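Local coordinates for protein CDP-glucose 4,6-dehydratase (Salmonella enterica subsp. enterica serovar Typhi, PDB 1WVG) that catalyses the NAD(+)-dependent conversion of CDP-D-glucose to CDP-4-dehydro-6-deoxy-D-glucose and water, an early step in making CDP-3,6-dideoxy-D-mannose for the lipopolysaccharide O-antigen, at residues Ser169-Arg172 against Asn173-Asn177; Ala254-Ser257 against Glu258-Phe262. All blocks are in the same frame, centred on the assembly; numbering follows the deposited sequence.

Contact 1. Residues Ser169-Arg172 against Asn173-Asn177; sequences SAFR and NSFFN
Phe171 and Phe175, one helical turn apart, form an edge-to-face pair in which the edge of Phe175 is turned toward one face of Phe171. The ring centroids lie 5.2 Å apart and the planes meet at 64°. CE1 of Phe175 sits above the rim of the Phe171 ring, not over its centre, and the shortest approach is from Phe171 CD2 to Phe175 CD1, 3.6 Å. One face of the Phe175 ring is covered centrally by CB of its neighbour Ser174, while Lys119 makes a cation-pi contact with this ring. Phe176 joins from another direction: its CE1 lies near the plane of the Phe171 ring, at the edge, 4.0 Å from Phe171 CB. Helix 100-121 packs against Phe171 through Val112, Leu115 and Glu116.

The backbone continues the helical pattern, with Asn173 N bonded to Ser169 O. Phe171 O is a bifurcated acceptor, taking Phe175 N at 2.7 Å and Phe176 N at 3.1 Å. Ala170 O likewise has two donors, Ser174 N and Ser174 OG, which arrive from opposite faces of its carbonyl plane. Ser174 OG, anti to its own carbonyl carbon (chi1 -45°), is thereby turned back along the helix to within 2.7 Å of Ala170 O. Farther along, Asn177 ND2 donates to Asn173 O at 2.9 Å, nearly straight at 166° and on a lone pair in the carbonyl plane; Asn177 OD1 accepts from Ala179 N, so both ends of the amide are engaged.

The serine hydroxyl thus meets its polar need within the helix, sharing Ala170 O with the amide. Phe176 N on Phe171 O, Phe176 CE1 against Phe171 CB and the Asn177 amide on Asn173 O tie the helix to the chain that follows.

Contact 2. Residues Ala254-Ser257 against Glu258-Phe262; sequences AKFS and EGWNF
Between Phe256 and Glu258 the chain passes from the short helix 253-256 into the strand 259-262 through an inverse gamma turn centred on Ser257. Its closing bond, Glu258 N to Phe256 O at 2.9 Å, is bent to 131°, and the donor sits above the carbonyl plane. The same oxygen takes a second, much straighter bond from Trp260 NE1, 3.1 Å long with an N-H...O angle of 173°. Both donors approach from one face of the carbonyl, and Phe256 O lies almost in the indole plane. With CG of Trp260 beside its backbone N (chi1 -59°), the indole swings back toward Phe256 O, and Trp260 CZ2 meets the edge of the Phe256 ring, 3.7 Å from Phe256 CD2. A water donates to Glu258 OE2 and, weakly, to Ala254 O, while Glu258 OE1 forms a salt bridge with Lys309, which also makes a cation-pi contact with the indole. Leu314 of helix 308-314 packs on both Phe256 and Trp260. Beyond the turn, Trp260 makes backbone hydrogen bonds with Ser190 and Arg192 of strand 187-197, so the turn delivers the chain into the parallel sheet of a Rossmann-type fold, as a helix-to-strand connection of its alpha/beta architecture.

In the fold
Contact 1 comes first along the chain, toward the C-terminal end of helix 156-175; contact 2 follows some eighty residues later, where helix 253-256 leads into strand 259-262. Their centres are 13 Å apart, and Arg172 bridges them: its NE bonds to Leu188 O and, weakly, to Ser257 OG, which itself bonds to Leu188 O. Leu188 belongs to strand 187-197, the parallel partner of strand 259-262. Contact 1 also borders the second subunit, through its Tyr154 and Asn159, whereas contact 2 touches no other chain of the assembly. Arg172 therefore joins the end region of a helix at a subunit interface to the entry of a central-sheet strand.

Contact 1. Residues Ser169-Arg172 against Asn173-Asn177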
ATOM      1  N   SER A 169       9.256 -15.592 -10.337  1.00 18.09           N
ATOM      2  CA  SER A 169       8.000 -15.156 -10.910  1.00 13.45           C
ATOM      3  C   SER A 169       8.111 -14.760 -12.388  1.00 21.02           C
ATOM      4  O   SER A 169       7.157 -14.858 -13.156  1.00 21.25           O
ATOM      5  CB  SER A 169       7.287 -14.189  -9.973  1.00 28.04           C
ATOM      6  OG  SER A 169       7.874 -12.925  -9.983  1.00 42.58           O
ATOM      7  N   ALA A 170       9.298 -14.303 -12.824  1.00 20.51           N
ATOM      8  CA  ALA A 170       9.520 -13.917 -14.215  1.00 20.40           C
ATOM      9  C   ALA A 170       9.623 -15.176 -15.080  1.00 27.47           C
ATOM     10  O   ALA A 170       9.161 -15.238 -16.225  1.00 25.96           O
ATOM     11  CB  ALA A 170      10.685 -12.941 -14.398  1.00 19.46           C
ATOM     12  N   PHE A 171      10.217 -16.237 -14.526  1.00 27.12           N
ATOM     13  CA  PHE A 171      10.287 -17.462 -15.295  1.00 24.76           C
ATOM     14  C   PHE A 171       8.874 -17.995 -15.435  1.00 26.20           C
ATOM     15  O   PHE A 171       8.430 -18.407 -16.510  1.00 25.04           O
ATOM     16  CB  PHE A 171      11.184 -18.513 -14.621  1.00 20.15           C
ATOM     17  CG  PHE A 171      12.577 -18.474 -15.194  1.00 24.21           C
ATOM     18  CD1 PHE A 171      13.443 -17.427 -14.873  1.00 20.48           C
ATOM     19  CD2 PHE A 171      13.028 -19.460 -16.078  1.00 25.24           C
ATOM     20  CE1 PHE A 171      14.743 -17.371 -15.390  1.00 20.34           C
ATOM     21  CE2 PHE A 171      14.319 -19.410 -16.617  1.00 28.06           C
ATOM     22  CZ  PHE A 171      15.180 -18.368 -16.264  1.00 24.38           C
ATOM     23  N   ARG A 172       8.175 -17.964 -14.308  1.00 18.14           N
ATOM     24  CA  ARG A 172       6.825 -18.429 -14.323  1.00 20.85           C
ATOM     25  C   ARG A 172       6.026 -17.704 -15.372  1.00 30.62           C
ATOM     26  O   ARG A 172       5.374 -18.339 -16.185  1.00 26.83           O
ATOM     27  CB  ARG A 172       6.118 -18.259 -13.005  1.00 17.29           C
ATOM     28  CG  ARG A 172       4.740 -18.896 -13.018  1.00 18.54           C
ATOM     29  CD  ARG A 172       4.023 -18.747 -11.671  1.00 25.23           C
ATOM     30  NE  ARG A 172       4.708 -19.231 -10.441  1.00 24.92           N
ATOM     31  CZ  ARG A 172       5.175 -18.419  -9.459  1.00 46.06           C
ATOM     32  NH1 ARG A 172       5.083 -17.087  -9.546  1.00 24.93           N
ATOM     33  NH2 ARG A 172       5.762 -18.925  -8.358  1.00 24.04           N
ATOM     34  N   ASN A 173       6.085 -16.369 -15.340  1.00 25.76           N
ATOM     35  CA  ASN A 173       5.354 -15.511 -16.270  1.00 20.15           C
ATOM     36  C   ASN A 173       5.689 -15.743 -17.726  1.00 21.99           C
ATOM     37  O   ASN A 173       4.805 -15.965 -18.569  1.00 30.93           O
ATOM     38  CB  ASN A 173       5.478 -14.002 -15.951  1.00 16.43           C
ATOM     39  CG  ASN A 173       4.481 -13.540 -14.905  1.00 63.23           C
ATOM     40  OD1 ASN A 173       3.362 -14.087 -14.814  1.00 61.87           O
ATOM     41  ND2 ASN A 173       4.881 -12.536 -14.119  1.00 44.51           N
ATOM     42  N   SER A 174       6.961 -15.706 -18.011  1.00 21.19           N
ATOM     43  CA  SER A 174       7.457 -15.852 -19.364  1.00 19.85           C
ATOM     44  C   SER A 174       7.547 -17.241 -19.949  1.00 31.25           C
ATOM     45  O   SER A 174       7.438 -17.385 -21.176  1.00 30.72           O
ATOM     46  CB  SER A 174       8.888 -15.361 -19.414  1.00 22.93           C
ATOM     47  OG  SER A 174       9.036 -14.149 -18.726  1.00 52.45           O
ATOM     48  N   PHE A 175       7.838 -18.221 -19.089  1.00 25.81           N
ATOM     49  CA  PHE A 175       8.037 -19.561 -19.585  1.00 23.69           C
ATOM     50  C   PHE A 175       7.149 -20.680 -19.063  1.00 27.27           C
ATOM     51  O   PHE A 175       6.964 -21.677 -19.752  1.00 30.28           O
ATOM     52  CB  PHE A 175       9.509 -19.903 -19.398  1.00 23.31           C
ATOM     53  CG  PHE A 175      10.467 -18.833 -19.870  1.00 26.82           C
ATOM     54  CD1 PHE A 175      11.378 -18.256 -18.983  1.00 32.82           C
ATOM     55  CD2 PHE A 175      10.512 -18.419 -21.204  1.00 29.04           C
ATOM     56  CE1 PHE A 175      12.301 -17.290 -19.394  1.00 24.82           C
ATOM     57  CE2 PHE A 175      11.416 -17.442 -21.626  1.00 28.68           C
ATOM     58  CZ  PHE A 175      12.314 -16.867 -20.724  1.00 28.92           C
ATOM     59  N   PHE A 176       6.638 -20.556 -17.852  1.00 23.29           N
ATOM     60  CA  PHE A 176       5.773 -21.589 -17.279  1.00 21.77           C
ATOM     61  C   PHE A 176       4.428 -20.947 -16.973  1.00 27.18           C
ATOM     62  O   PHE A 176       3.866 -21.112 -15.885  1.00 27.31           O
ATOM     63  CB  PHE A 176       6.382 -22.158 -15.956  1.00 21.50           C
ATOM     64  CG  PHE A 176       7.840 -22.543 -16.115  1.00 28.20           C
ATOM     65  CD1 PHE A 176       8.827 -21.960 -15.313  1.00 26.39           C
ATOM     66  CD2 PHE A 176       8.250 -23.481 -17.067  1.00 34.20           C
ATOM     67  CE1 PHE A 176      10.180 -22.277 -15.468  1.00 24.93           C
ATOM     68  CE2 PHE A 176       9.598 -23.819 -17.226  1.00 37.45           C
ATOM     69  CZ  PHE A 176      10.572 -23.220 -16.421  1.00 30.58           C
ATOM     70  N   ASN A 177       3.922 -20.160 -17.926  1.00 22.63           N
ATOM     71  CA  ASN A 177       2.701 -19.439 -17.659  1.00 20.62           C
ATOM     72  C   ASN A 177       1.472 -20.302 -17.411  1.00 37.22           C
ATOM     73  O   ASN A 177       1.096 -21.128 -18.221  1.00 39.51           O
ATOM     74  CB  ASN A 177       2.465 -18.365 -18.714  1.00 27.76           C
ATOM     75  CG  ASN A 177       1.480 -17.341 -18.233  1.00 37.74           C
ATOM     76  OD1 ASN A 177       0.314 -17.624 -17.927  1.00 35.16           O
ATOM     77  ND2 ASN A 177       1.976 -16.134 -18.115  1.00 26.39           N
TER

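Contact 2. Residues Ala254-Ser257 against Glu258-Phe262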
ATOM      1  N   ALA A 254      -1.021 -25.312 -12.690  1.00 37.98           N
ATOM      2  CA  ALA A 254      -1.508 -23.951 -12.842  1.00 39.59           C
ATOM      3  C   ALA A 254      -1.974 -23.328 -11.542  1.00 39.32           C
ATOM      4  O   ALA A 254      -1.536 -22.227 -11.193  1.00 47.66           O
ATOM      5  CB  ALA A 254      -2.599 -23.805 -13.892  1.00 41.10           C
ATOM      6  N   LYS A 255      -2.847 -24.055 -10.837  1.00 28.98           N
ATOM      7  CA  LYS A 255      -3.458 -23.640  -9.576  1.00 22.66           C
ATOM      8  C   LYS A 255      -2.572 -23.293  -8.374  1.00 38.09           C
ATOM      9  O   LYS A 255      -2.913 -22.392  -7.588  1.00 29.94           O
ATOM     10  CB  LYS A 255      -4.490 -24.656  -9.112  1.00 34.94           C
ATOM     11  CG  LYS A 255      -5.391 -24.097  -8.013  1.00 39.66           C
ATOM     12  CD  LYS A 255      -6.081 -25.154  -7.161  1.00 59.73           C
ATOM     13  CE  LYS A 255      -7.605 -25.106  -7.205  1.00 87.59           C
ATOM     14  NZ  LYS A 255      -8.247 -26.392  -6.829  1.00100.00           N
ATOM     15  N   PHE A 256      -1.482 -24.039  -8.148  1.00 33.32           N
ATOM     16  CA  PHE A 256      -0.661 -23.751  -6.978  1.00 24.20           C
ATOM     17  C   PHE A 256       0.659 -23.115  -7.324  1.00 21.75           C
ATOM     18  O   PHE A 256       1.519 -23.017  -6.486  1.00 17.93           O
ATOM     19  CB  PHE A 256      -0.429 -25.029  -6.178  1.00 25.60           C
ATOM     20  CG  PHE A 256      -1.744 -25.562  -5.734  1.00 33.18           C
ATOM     21  CD1 PHE A 256      -2.388 -26.532  -6.503  1.00 33.36           C
ATOM     22  CD2 PHE A 256      -2.341 -25.091  -4.561  1.00 32.58           C
ATOM     23  CE1 PHE A 256      -3.634 -27.012  -6.099  1.00 28.99           C
ATOM     24  CE2 PHE A 256      -3.601 -25.533  -4.154  1.00 29.21           C
ATOM     25  CZ  PHE A 256      -4.234 -26.501  -4.942  1.00 23.50           C
ATOM     26  N   SER A 257       0.805 -22.728  -8.584  1.00 18.46           N
ATOM     27  CA  SER A 257       2.002 -22.109  -9.141  1.00 25.99           C
ATOM     28  C   SER A 257       2.128 -20.644  -8.696  1.00 30.30           C
ATOM     29  O   SER A 257       1.872 -19.711  -9.456  1.00 26.44           O
ATOM     30  CB  SER A 257       1.978 -22.278 -10.669  1.00 20.94           C
ATOM     31  OG  SER A 257       3.205 -21.901 -11.272  1.00 40.67           O
ATOM     32  N   GLU A 258       2.506 -20.465  -7.420  1.00 22.22           N
ATOM     33  CA  GLU A 258       2.659 -19.159  -6.773  1.00 25.11           C
ATOM     34  C   GLU A 258       3.555 -19.203  -5.527  1.00 22.02           C
ATOM     35  O   GLU A 258       4.261 -20.166  -5.287  1.00 16.25           O
ATOM     36  CB  GLU A 258       1.282 -18.591  -6.402  1.00 23.16           C
ATOM     37  CG  GLU A 258       0.346 -19.652  -5.826  1.00 37.06           C
ATOM     38  CD  GLU A 258      -1.049 -19.124  -5.696  1.00 35.16           C
ATOM     39  OE1 GLU A 258      -1.373 -18.338  -4.840  1.00 29.38           O
ATOM     40  OE2 GLU A 258      -1.864 -19.589  -6.600  1.00 71.66           O
ATOM     41  N   GLY A 259       3.499 -18.168  -4.709  1.00 16.10           N
ATOM     42  CA  GLY A 259       4.303 -18.105  -3.515  1.00 13.39           C
ATOM     43  C   GLY A 259       3.538 -18.531  -2.296  1.00 16.34           C
ATOM     44  O   GLY A 259       2.348 -18.249  -2.152  1.00 15.74           O
ATOM     45  N   TRP A 260       4.264 -19.220  -1.422  1.00 14.19           N
ATOM     46  CA  TRP A 260       3.691 -19.730  -0.206  1.00 17.46           C
ATOM     47  C   TRP A 260       4.604 -19.561   0.994  1.00 29.63           C
ATOM     48  O   TRP A 260       5.778 -19.911   0.878  1.00 26.87           O
ATOM     49  CB  TRP A 260       3.455 -21.259  -0.395  1.00 15.46           C
ATOM     50  CG  TRP A 260       2.528 -21.576  -1.562  1.00 17.40           C
ATOM     51  CD1 TRP A 260       2.881 -21.846  -2.849  1.00 15.41           C
ATOM     52  CD2 TRP A 260       1.091 -21.635  -1.504  1.00 16.93           C
ATOM     53  NE1 TRP A 260       1.759 -22.098  -3.575  1.00 16.66           N
ATOM     54  CE2 TRP A 260       0.650 -21.963  -2.787  1.00 22.79           C
ATOM     55  CE3 TRP A 260       0.158 -21.482  -0.463  1.00 20.31           C
ATOM     56  CZ2 TRP A 260      -0.709 -22.121  -3.055  1.00 22.19           C
ATOM     57  CZ3 TRP A 260      -1.180 -21.656  -0.715  1.00 18.07           C
ATOM     58  CH2 TRP A 260      -1.581 -21.958  -2.013  1.00 15.74           C
ATOM     59  N   ASN A 261       4.063 -19.074   2.126  1.00 20.64           N
ATOM     60  CA  ASN A 261       4.807 -18.968   3.381  1.00 21.33           C
ATOM     61  C   ASN A 261       4.532 -20.245   4.192  1.00 31.59           C
ATOM     62  O   ASN A 261       3.369 -20.735   4.274  1.00 21.32           O
ATOM     63  CB  ASN A 261       4.306 -17.829   4.321  1.00 12.37           C
ATOM     64  CG  ASN A 261       4.570 -16.432   3.855  1.00 16.46           C
ATOM     65  OD1 ASN A 261       5.455 -16.230   2.998  1.00 17.40           O
ATOM     66  ND2 ASN A 261       3.786 -15.485   4.397  1.00 13.80           N
ATOM     67  N   PHE A 262       5.572 -20.766   4.859  1.00 19.02           N
ATOM     68  CA  PHE A 262       5.425 -21.947   5.739  1.00 15.14           C
ATOM     69  C   PHE A 262       6.058 -21.573   7.067  1.00 29.16           C
ATOM     70  O   PHE A 262       7.259 -21.512   7.185  1.00 33.77           O
ATOM     71  CB  PHE A 262       6.071 -23.238   5.168  1.00 18.12           C
ATOM     72  CG  PHE A 262       5.341 -23.717   3.939  1.00 17.37           C
ATOM     73  CD1 PHE A 262       5.943 -23.731   2.687  1.00 23.42           C
ATOM     74  CD2 PHE A 262       4.022 -24.149   4.027  1.00 24.58           C
ATOM     75  CE1 PHE A 262       5.240 -24.171   1.563  1.00 22.41           C
ATOM     76  CE2 PHE A 262       3.285 -24.563   2.914  1.00 20.06           C
ATOM     77  CZ  PHE A 262       3.908 -24.570   1.668  1.00 17.12           C
TER
HETATM   78  O   HOH W   1      -1.954 -19.327  -9.642  1.00 47.06           O